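Local coordinates for Ice-binding protein 1 (Shewanella frigidimarina, PDB 6BG8) that adsorbs its bacterium onto ice and inhibits ice-crystal growth, this chain being the C-terminal DUF3494 ice-binding domain of the longer adhesin, at residues A[117-122]-A[140-145]; A[168-173]-A[195-200]; A[2-7]-A[106-111]. All blocks are in the same frame, centred on the assembly; numbering follows the deposited sequence. Where two conformers were deposited one is given.

Contact 1 (A[117-122]-A[140-145]); sequences IELGNL and GTLTLD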
loop_
_atom_site.group_PDB
_atom_site.type_symbol
_atom_site.label_atom_id
_atom_site.label_comp_id
_atom_site.label_asym_id
_atom_site.label_seq_id
_atom_site.Cartn_x
_atom_site.Cartn_y
_atom_site.Cartn_z
ATOM N N ILE A 117 -11.953 6.243 -15.878
ATOM C CA ILE A 117 -11.574 7.301 -14.938
ATOM C C ILE A 117 -12.506 7.382 -13.739
ATOM O O ILE A 117 -12.177 8.066 -12.758
ATOM C CB ILE A 117 -11.472 8.670 -15.638
ATOM C CG1 ILE A 117 -12.793 9.057 -16.304
ATOM C CG2 ILE A 117 -10.326 8.635 -16.650
ATOM C CD1 ILE A 117 -12.836 10.499 -16.805
ATOM N N GLU A 118 -13.655 6.707 -13.785
ATOM C CA GLU A 118 -14.493 6.487 -12.614
ATOM C C GLU A 118 -14.712 4.987 -12.463
ATOM O O GLU A 118 -15.162 4.325 -13.406
ATOM C CB GLU A 118 -15.839 7.218 -12.733
ATOM C CG GLU A 118 -16.864 6.828 -11.649
ATOM C CD GLU A 118 -16.388 7.140 -10.234
ATOM O OE1 GLU A 118 -15.884 8.258 -10.014
ATOM O OE2 GLU A 118 -16.532 6.279 -9.332
ATOM N N LEU A 119 -14.384 4.451 -11.288
ATOM C CA LEU A 119 -14.452 3.015 -11.042
ATOM C C LEU A 119 -15.680 2.597 -10.240
ATOM O O LEU A 119 -15.911 1.394 -10.064
ATOM C CB LEU A 119 -13.174 2.541 -10.331
ATOM C CG LEU A 119 -11.887 2.610 -11.158
ATOM C CD1 LEU A 119 -10.652 2.313 -10.314
ATOM C CD2 LEU A 119 -11.957 1.660 -12.339
ATOM N N GLY A 120 -16.488 3.546 -9.771
ATOM C CA GLY A 120 -17.689 3.188 -9.038
ATOM C C GLY A 120 -18.726 2.505 -9.915
ATOM O O GLY A 120 -18.840 2.768 -11.112
ATOM N N ASN A 121 -19.482 1.598 -9.289
ATOM C CA ASN A 121 -20.581 0.849 -9.911
ATOM C C ASN A 121 -20.105 -0.064 -11.035
ATOM O O ASN A 121 -20.904 -0.483 -11.883
ATOM C CB ASN A 121 -21.685 1.785 -10.421
ATOM C CG ASN A 121 -22.396 2.510 -9.299
ATOM O OD1 ASN A 121 -22.614 1.956 -8.216
ATOM N ND2 ASN A 121 -22.765 3.761 -9.547
ATOM N N LEU A 122 -18.816 -0.394 -11.058
ATOM C CA LEU A 122 -18.265 -1.326 -12.026
ATOM C C LEU A 122 -17.957 -2.662 -11.366
ATOM O O LEU A 122 -17.681 -2.733 -10.165
ATOM C CB LEU A 122 -16.984 -0.783 -12.662
ATOM C CG LEU A 122 -17.087 0.532 -13.425
ATOM C CD1 LEU A 122 -15.726 0.864 -14.023
ATOM C CD2 LEU A 122 -18.151 0.413 -14.506
ATOM N N GLY A 140 -19.928 4.757 -6.430
ATOM C CA GLY A 140 -20.453 3.519 -5.894
ATOM C C GLY A 140 -19.305 2.589 -5.575
ATOM O O GLY A 140 -18.169 3.026 -5.388
ATOM N N THR A 141 -19.618 1.305 -5.549
ATOM C CA THR A 141 -18.668 0.275 -5.169
ATOM C C THR A 141 -17.961 -0.250 -6.408
ATOM O O THR A 141 -18.587 -0.450 -7.451
ATOM C CB THR A 141 -19.401 -0.874 -4.474
ATOM O OG1 THR A 141 -19.927 -0.416 -3.226
ATOM C CG2 THR A 141 -18.472 -2.054 -4.234
ATOM N N LEU A 142 -16.662 -0.488 -6.284
ATOM C CA LEU A 142 -15.926 -1.243 -7.286
ATOM C C LEU A 142 -15.888 -2.702 -6.841
ATOM O O LEU A 142 -15.400 -3.005 -5.749
ATOM C CB LEU A 142 -14.509 -0.700 -7.467
ATOM C CG LEU A 142 -13.576 -1.587 -8.305
ATOM C CD1 LEU A 142 -14.096 -1.727 -9.745
ATOM C CD2 LEU A 142 -12.148 -1.041 -8.280
ATOM N N THR A 143 -16.428 -3.595 -7.665
ATOM C CA THR A 143 -16.389 -5.024 -7.378
ATOM C C THR A 143 -15.307 -5.661 -8.242
ATOM O O THR A 143 -15.294 -5.478 -9.462
ATOM C CB THR A 143 -17.750 -5.676 -7.636
ATOM O OG1 THR A 143 -18.736 -5.059 -6.788
ATOM C CG2 THR A 143 -17.687 -7.178 -7.333
ATOM N N LEU A 144 -14.388 -6.386 -7.612
ATOM C CA LEU A 144 -13.319 -7.068 -8.333
ATOM C C LEU A 144 -13.615 -8.561 -8.320
ATOM O O LEU A 144 -13.741 -9.165 -7.249
ATOM C CB LEU A 144 -11.952 -6.747 -7.727
ATOM C CG LEU A 144 -11.578 -5.259 -7.839
ATOM C CD1 LEU A 144 -10.249 -4.934 -7.128
ATOM C CD2 LEU A 144 -11.569 -4.759 -9.280
ATOM N N ASP A 145 -13.743 -9.141 -9.518
ATOM C CA ASP A 145 -14.285 -10.476 -9.741
ATOM C C ASP A 145 -13.145 -11.378 -10.190
ATOM O O ASP A 145 -12.675 -11.275 -11.330
ATOM C CB ASP A 145 -15.402 -10.414 -10.789
ATOM C CG ASP A 145 -16.070 -11.766 -11.063
ATOM O OD1 ASP A 145 -15.597 -12.825 -10.606
ATOM O OD2 ASP A 145 -17.096 -11.754 -11.769
HETATM O O HOH W 1 -22.329 0.437 -6.235
HETATM O O HOH W 2 -19.911 -2.871 -7.992
#

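Contact 2 (A[168-173]-A[195-200]); sequences GGDIVL and NTNFSG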
loop_
_atom_site.group_PDB
_atom_site.type_symbol
_atom_site.label_atom_id
_atom_site.label_comp_id
_atom_site.label_asym_id
_atom_site.label_seq_id
_atom_site.Cartn_x
_atom_site.Cartn_y
_atom_site.Cartn_z
ATOM N N GLY A 168 -19.846 6.696 -2.654
ATOM C CA GLY A 168 -19.466 5.299 -2.631
ATOM C C GLY A 168 -18.064 5.100 -2.096
ATOM O O GLY A 168 -17.770 5.459 -0.950
ATOM N N GLY A 169 -17.192 4.512 -2.913
ATOM C CA GLY A 169 -15.784 4.425 -2.596
ATOM C C GLY A 169 -15.308 3.081 -2.089
ATOM O O GLY A 169 -14.101 2.920 -1.873
ATOM N N ASP A 170 -16.199 2.118 -1.880
ATOM C CA ASP A 170 -15.777 0.829 -1.349
ATOM C C ASP A 170 -15.294 -0.087 -2.459
ATOM O O ASP A 170 -15.700 0.038 -3.620
ATOM C CB ASP A 170 -16.907 0.147 -0.590
ATOM C CG ASP A 170 -17.402 0.979 0.559
ATOM O OD1 ASP A 170 -16.573 1.385 1.405
ATOM O OD2 ASP A 170 -18.618 1.255 0.590
ATOM N N ILE A 171 -14.404 -1.003 -2.088
ATOM C CA ILE A 171 -13.960 -2.097 -2.947
ATOM C C ILE A 171 -14.490 -3.389 -2.343
ATOM O O ILE A 171 -14.294 -3.652 -1.148
ATOM C CB ILE A 171 -12.425 -2.119 -3.087
ATOM C CG1 ILE A 171 -11.958 -0.929 -3.931
ATOM C CG2 ILE A 171 -11.948 -3.434 -3.708
ATOM C CD1 ILE A 171 -10.485 -0.641 -3.808
ATOM N N VAL A 172 -15.210 -4.166 -3.148
ATOM C CA VAL A 172 -15.707 -5.477 -2.753
ATOM C C VAL A 172 -15.034 -6.532 -3.617
ATOM O O VAL A 172 -14.889 -6.356 -4.833
ATOM C CB VAL A 172 -17.242 -5.553 -2.884
ATOM C CG1 VAL A 172 -17.739 -6.987 -2.677
ATOM C CG2 VAL A 172 -17.891 -4.623 -1.888
ATOM N N LEU A 173 -14.623 -7.629 -2.988
ATOM C CA LEU A 173 -13.944 -8.723 -3.670
ATOM C C LEU A 173 -14.875 -9.924 -3.739
ATOM O O LEU A 173 -15.487 -10.298 -2.730
ATOM C CB LEU A 173 -12.650 -9.094 -2.950
ATOM C CG LEU A 173 -11.734 -7.911 -2.601
ATOM C CD1 LEU A 173 -10.416 -8.429 -2.041
ATOM C CD2 LEU A 173 -11.505 -7.046 -3.835
ATOM N N ASN A 195 -14.189 6.486 5.816
ATOM C CA ASN A 195 -15.090 5.390 6.156
ATOM C C ASN A 195 -15.343 4.440 4.993
ATOM O O ASN A 195 -16.399 3.805 4.926
ATOM C CB ASN A 195 -16.415 5.938 6.692
ATOM C CG ASN A 195 -16.210 6.832 7.877
ATOM O OD1 ASN A 195 -15.656 6.413 8.893
ATOM N ND2 ASN A 195 -16.619 8.078 7.748
ATOM N N THR A 196 -14.388 4.320 4.076
ATOM C CA THR A 196 -14.490 3.338 3.003
ATOM C C THR A 196 -13.748 2.057 3.367
ATOM O O THR A 196 -12.945 2.011 4.302
ATOM C CB THR A 196 -13.938 3.883 1.675
ATOM O OG1 THR A 196 -12.543 4.188 1.815
ATOM C CG2 THR A 196 -14.698 5.122 1.218
ATOM N N ASN A 197 -14.030 1.008 2.600
ATOM C CA ASN A 197 -13.326 -0.267 2.684
ATOM C C ASN A 197 -12.483 -0.407 1.426
ATOM O O ASN A 197 -13.033 -0.472 0.323
ATOM C CB ASN A 197 -14.297 -1.444 2.791
ATOM C CG ASN A 197 -15.155 -1.390 4.040
ATOM O OD1 ASN A 197 -14.673 -1.074 5.126
ATOM N ND2 ASN A 197 -16.434 -1.729 3.892
ATOM N N PHE A 198 -11.161 -0.446 1.597
ATOM C CA PHE A 198 -10.201 -0.468 0.501
ATOM C C PHE A 198 -9.378 -1.748 0.555
ATOM O O PHE A 198 -9.006 -2.212 1.638
ATOM C CB PHE A 198 -9.277 0.768 0.568
ATOM C CG PHE A 198 -8.391 0.933 -0.647
ATOM C CD1 PHE A 198 -7.244 0.170 -0.790
ATOM C CD2 PHE A 198 -8.694 1.868 -1.617
ATOM C CE1 PHE A 198 -6.439 0.303 -1.907
ATOM C CE2 PHE A 198 -7.885 2.022 -2.733
ATOM C CZ PHE A 198 -6.756 1.235 -2.877
ATOM N N SER A 199 -9.091 -2.319 -0.626
ATOM C CA SER A 199 -8.285 -3.530 -0.757
ATOM C C SER A 199 -7.191 -3.318 -1.793
ATOM O O SER A 199 -7.454 -2.775 -2.869
ATOM C CB SER A 199 -9.152 -4.726 -1.189
ATOM O OG SER A 199 -9.883 -5.239 -0.091
ATOM N N GLY A 200 -5.976 -3.752 -1.482
ATOM C CA GLY A 200 -4.903 -3.777 -2.460
ATOM C C GLY A 200 -3.615 -3.162 -1.946
ATOM O O GLY A 200 -3.557 -2.524 -0.896
HETATM O O HOH W 3 -11.570 3.365 -0.589
HETATM O O HOH W 4 -17.970 1.692 3.786
HETATM O O HOH W 5 -12.058 -3.613 0.606
#

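Contact 3 (A[2-7]-A[106-111]); sequences NPLAPE and PNPNAA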
loop_
_atom_site.group_PDB
_atom_site.type_symbol
_atom_site.label_atom_id
_atom_site.label_comp_id
_atom_site.label_asym_id
_atom_site.label_seq_id
_atom_site.Cartn_x
_atom_site.Cartn_y
_atom_site.Cartn_z
ATOM N N ASN A 2 -3.551 -14.388 -16.896
ATOM C CA ASN A 2 -3.393 -13.715 -15.617
ATOM C C ASN A 2 -2.173 -12.801 -15.664
ATOM O O ASN A 2 -1.095 -13.243 -16.085
ATOM C CB ASN A 2 -3.227 -14.738 -14.499
ATOM C CG ASN A 2 -3.557 -14.173 -13.131
ATOM O OD1 ASN A 2 -4.312 -13.198 -13.002
ATOM N ND2 ASN A 2 -3.019 -14.802 -12.098
ATOM N N PRO A 3 -2.289 -11.542 -15.246
ATOM C CA PRO A 3 -1.097 -10.687 -15.169
ATOM C C PRO A 3 -0.074 -11.262 -14.205
ATOM O O PRO A 3 -0.414 -11.936 -13.228
ATOM C CB PRO A 3 -1.650 -9.351 -14.656
ATOM C CG PRO A 3 -3.066 -9.357 -15.086
ATOM C CD PRO A 3 -3.524 -10.779 -14.995
ATOM N N LEU A 4 1.194 -10.989 -14.496
ATOM C CA LEU A 4 2.277 -11.317 -13.581
ATOM C C LEU A 4 2.347 -10.253 -12.494
ATOM O O LEU A 4 2.404 -9.056 -12.790
ATOM C CB LEU A 4 3.605 -11.401 -14.335
ATOM C CG LEU A 4 4.851 -11.705 -13.493
ATOM C CD1 LEU A 4 4.732 -13.092 -12.858
ATOM C CD2 LEU A 4 6.122 -11.610 -14.341
ATOM N N ALA A 5 2.296 -10.681 -11.243
ATOM C CA ALA A 5 2.389 -9.725 -10.147
ATOM C C ALA A 5 3.833 -9.273 -9.968
ATOM O O ALA A 5 4.768 -10.000 -10.323
ATOM C CB ALA A 5 1.877 -10.350 -8.852
ATOM N N PRO A 6 4.047 -8.082 -9.413
ATOM C CA PRO A 6 5.413 -7.639 -9.130
ATOM C C PRO A 6 6.050 -8.459 -8.023
ATOM O O PRO A 6 5.381 -9.081 -7.197
ATOM C CB PRO A 6 5.230 -6.181 -8.685
ATOM C CG PRO A 6 3.834 -6.154 -8.099
ATOM C CD PRO A 6 3.051 -7.058 -9.034
ATOM N N GLU A 7 7.378 -8.470 -8.040
ATOM C CA GLU A 7 8.166 -8.997 -6.938
ATOM C C GLU A 7 8.364 -7.883 -5.918
ATOM O O GLU A 7 8.887 -6.815 -6.255
ATOM C CB GLU A 7 9.510 -9.518 -7.445
ATOM C CG GLU A 7 10.486 -9.915 -6.356
ATOM C CD GLU A 7 9.982 -11.068 -5.519
ATOM O OE1 GLU A 7 9.456 -12.042 -6.107
ATOM O OE2 GLU A 7 10.102 -10.992 -4.278
ATOM N N PRO A 106 3.890 -2.918 -21.468
ATOM C CA PRO A 106 2.821 -3.695 -20.836
ATOM C C PRO A 106 3.349 -4.644 -19.779
ATOM O O PRO A 106 4.547 -4.904 -19.753
ATOM C CB PRO A 106 2.240 -4.493 -22.003
ATOM C CG PRO A 106 3.456 -4.783 -22.856
ATOM C CD PRO A 106 4.371 -3.560 -22.709
ATOM N N ASN A 107 2.456 -5.168 -18.952
ATOM C CA ASN A 107 2.804 -6.275 -18.072
ATOM C C ASN A 107 3.423 -7.411 -18.891
ATOM O O ASN A 107 3.028 -7.629 -20.045
ATOM C CB ASN A 107 1.546 -6.751 -17.335
ATOM C CG ASN A 107 1.827 -7.851 -16.338
ATOM O OD1 ASN A 107 1.843 -9.029 -16.689
ATOM N ND2 ASN A 107 2.047 -7.475 -15.079
ATOM N N PRO A 108 4.394 -8.146 -18.343
ATOM C CA PRO A 108 5.062 -9.183 -19.150
ATOM C C PRO A 108 4.135 -10.280 -19.648
ATOM O O PRO A 108 4.418 -10.867 -20.701
ATOM C CB PRO A 108 6.131 -9.732 -18.193
ATOM C CG PRO A 108 6.422 -8.597 -17.275
ATOM C CD PRO A 108 5.099 -7.912 -17.068
ATOM N N ASN A 109 3.028 -10.564 -18.954
ATOM C CA ASN A 109 2.196 -11.720 -19.277
ATOM C C ASN A 109 0.755 -11.372 -19.621
ATOM O O ASN A 109 -0.054 -12.287 -19.817
ATOM C CB ASN A 109 2.204 -12.717 -18.116
ATOM C CG ASN A 109 3.526 -13.420 -17.977
ATOM O OD1 ASN A 109 4.372 -13.328 -18.866
ATOM N ND2 ASN A 109 3.715 -14.135 -16.872
ATOM N N ALA A 110 0.402 -10.093 -19.711
ATOM C CA ALA A 110 -0.984 -9.743 -19.987
ATOM C C ALA A 110 -1.043 -8.462 -20.794
ATOM O O ALA A 110 -0.223 -7.558 -20.612
ATOM C CB ALA A 110 -1.793 -9.575 -18.694
ATOM N N ALA A 111 -2.040 -8.385 -21.673
ATOM C CA ALA A 111 -2.258 -7.194 -22.480
ATOM C C ALA A 111 -2.967 -6.120 -21.664
ATOM O O ALA A 111 -3.824 -6.409 -20.825
ATOM C CB ALA A 111 -3.078 -7.531 -23.726
#

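Contact 1 (A[117-122]-A[140-145])
G120 and G140 bring the two backbones closest, CA to CA at 4.2 Å, where residues 119-122 make a type II beta turn over the start of segment 140-145. At the last residue of the turn the chains are joined by a nearly straight bond from T143 N to L122 O, 2.9 Å long with 177° at the hydrogen. N121 N also points to T141 O, but that bond is bent and weak.

L142 carries the apolar side of the contact. Its CG stands anti to the backbone N (chi1 169°), and the side chain packs against the turn, with CB 3.6 Å from L119 O. L119 lies alongside L142 with the two chains pointing the same way, and their methyls CD1 of L119 and CD2 of L142 meet at 4.2 Å. The other branch of L142, CD1, reaches L122 CB. L124 and W184 pack on both L119 and L142, making this the inner side of the coil.

The domain is a beta-solenoid of the DUF3494 type, and here two successive coils lie one on the other, with strands 122-125 and 142-145 as parallel neighbours.

The opposite side of the seam is wet. One water donates to T141 O at 2.8 Å and to L122 O, and it also hydrogen-bonds to T143 OG1, tying both backbones to that hydroxyl. Before the turn, E118 OE2 accepts from G120 N at 2.8 Å, on the anti side of the carboxylate. The same oxygen accepts from Q138 N and T139 N, while OE1 bonds T136 OG1.

Contact 2 (A[168-173]-A[195-200])
D170 and I171 hold N197 at both of its backbone polar atoms, joining two coils of the beta-solenoid. I171 N gives a bond of 2.8 Å to N197 O. From the same side of the residue, N197 N donates to D170 OD1, which receives it on its anti lone pair. The short strand segments 171-173 and 197-199 nevertheless run at 58° to each other, and the pairing does not continue as a ladder.

Beyond this joint the side chains take over. I171 holds CG1 beside its backbone N (chi1 -70°) and CG2 anti to that N, which parts its two branches. CD1 sits over one face of the F198 ring in a CH-pi contact, 4.0 Å from the centroid and 19° off the normal, while CG2 rests against S199 CB. L173 CD1 touches S199 OG at 3.8 Å. At the opposite end, T196 turns its methyl CG2 to the carbonyl oxygens of G168 and G169, with 3.8 Å between CG2 and G168 O.

W184 backs this layer: its ring meets that of F198, I171 packs on it, and its NE1 bonds S199 O. D170 and V172 are in turn held by backbone bonds to L142 of the preceding coil.

Three waters bridge the two segments directly. One donates to both D170 OD1 and N195 O, so that the carboxylate oxygen binding N197 N has a further partner. Another donates to G169 O and to T196 OG1, which also bonds G193 O. A third donates to I171 O at 2.8 Å and hydrogen-bonds to S199 OG.

Contact 3 (A[2-7]-A[106-111])
The amide of N107 faces the backbone of L4: one of its polar atoms gives a bond to that residue and the other accepts one. At the edge, ND2 donates to L4 O at 2.8 Å; the acceptor lies almost in the amide plane, and the hydrogen arrives on a lone pair of the carbonyl. OD1 is approached from the two faces instead. L4 N comes to it from one face, 3.0 Å away and tilted 24° from the carbonyl plane. N109 N comes from the opposite face, tilted 30°, and closes an Asx turn within segment 106-111. Three bonds therefore fix the amide's rotation, and its oxygen serves both the local turn and the neighbouring chain. The extended first torsion, CG anti to the backbone N at -177°, carries the group across to L4.

In the fold, 2-7 is the N-terminal stretch leading to strand 14-18, whereas the loop holding 106-111 links helix 84-103 to strand 112-114. The contact thus fastens the N-terminal segment of the chain to the exit of the long helix that lies alongside the DUF3494 beta-solenoid. F101 of that helix packs on both L4 and N107, and V128 touches P3 and N107 from the strand side.

Packing contacts flank the amide. A110 CB fits against the P3 ring, 3.8 Å from its CG, and lies equally near P3 CA. L4 sends CB past the amide, 3.8 Å from N107 OD1, and its CD2 methyl touches P108 CG at 4.2 Å. N109 contributes its CB, 3.9 Å from N2 O. The side chain of N2 turns the other way, where ND2 bonds D151 O and OD1 bonds V153 N.

In the fold
Contacts 1 and 2, centres about 9 Å apart, adjoin through strands 142-145 and 171-174, with probable hydrogen bonds from L144 N to V172 O (2.8 Å) and V172 N to L142 O (2.9 Å); contact 2 then passes to strand 197-204, which pairs in another sheet. Contact 3 is separate, centre to centre about 21 Å from contact 1 and about 23 Å from contact 2. Contact 2 comes nearest the ice-binding site assigned by similarity, the side chains of N195 and T212 being about 5 Å apart. Its L173 side chain lies about 4 Å from a glycerol, and that of N2 in contact 3 about 5 Å from a sulfate, both probably from the crystallisation liquor.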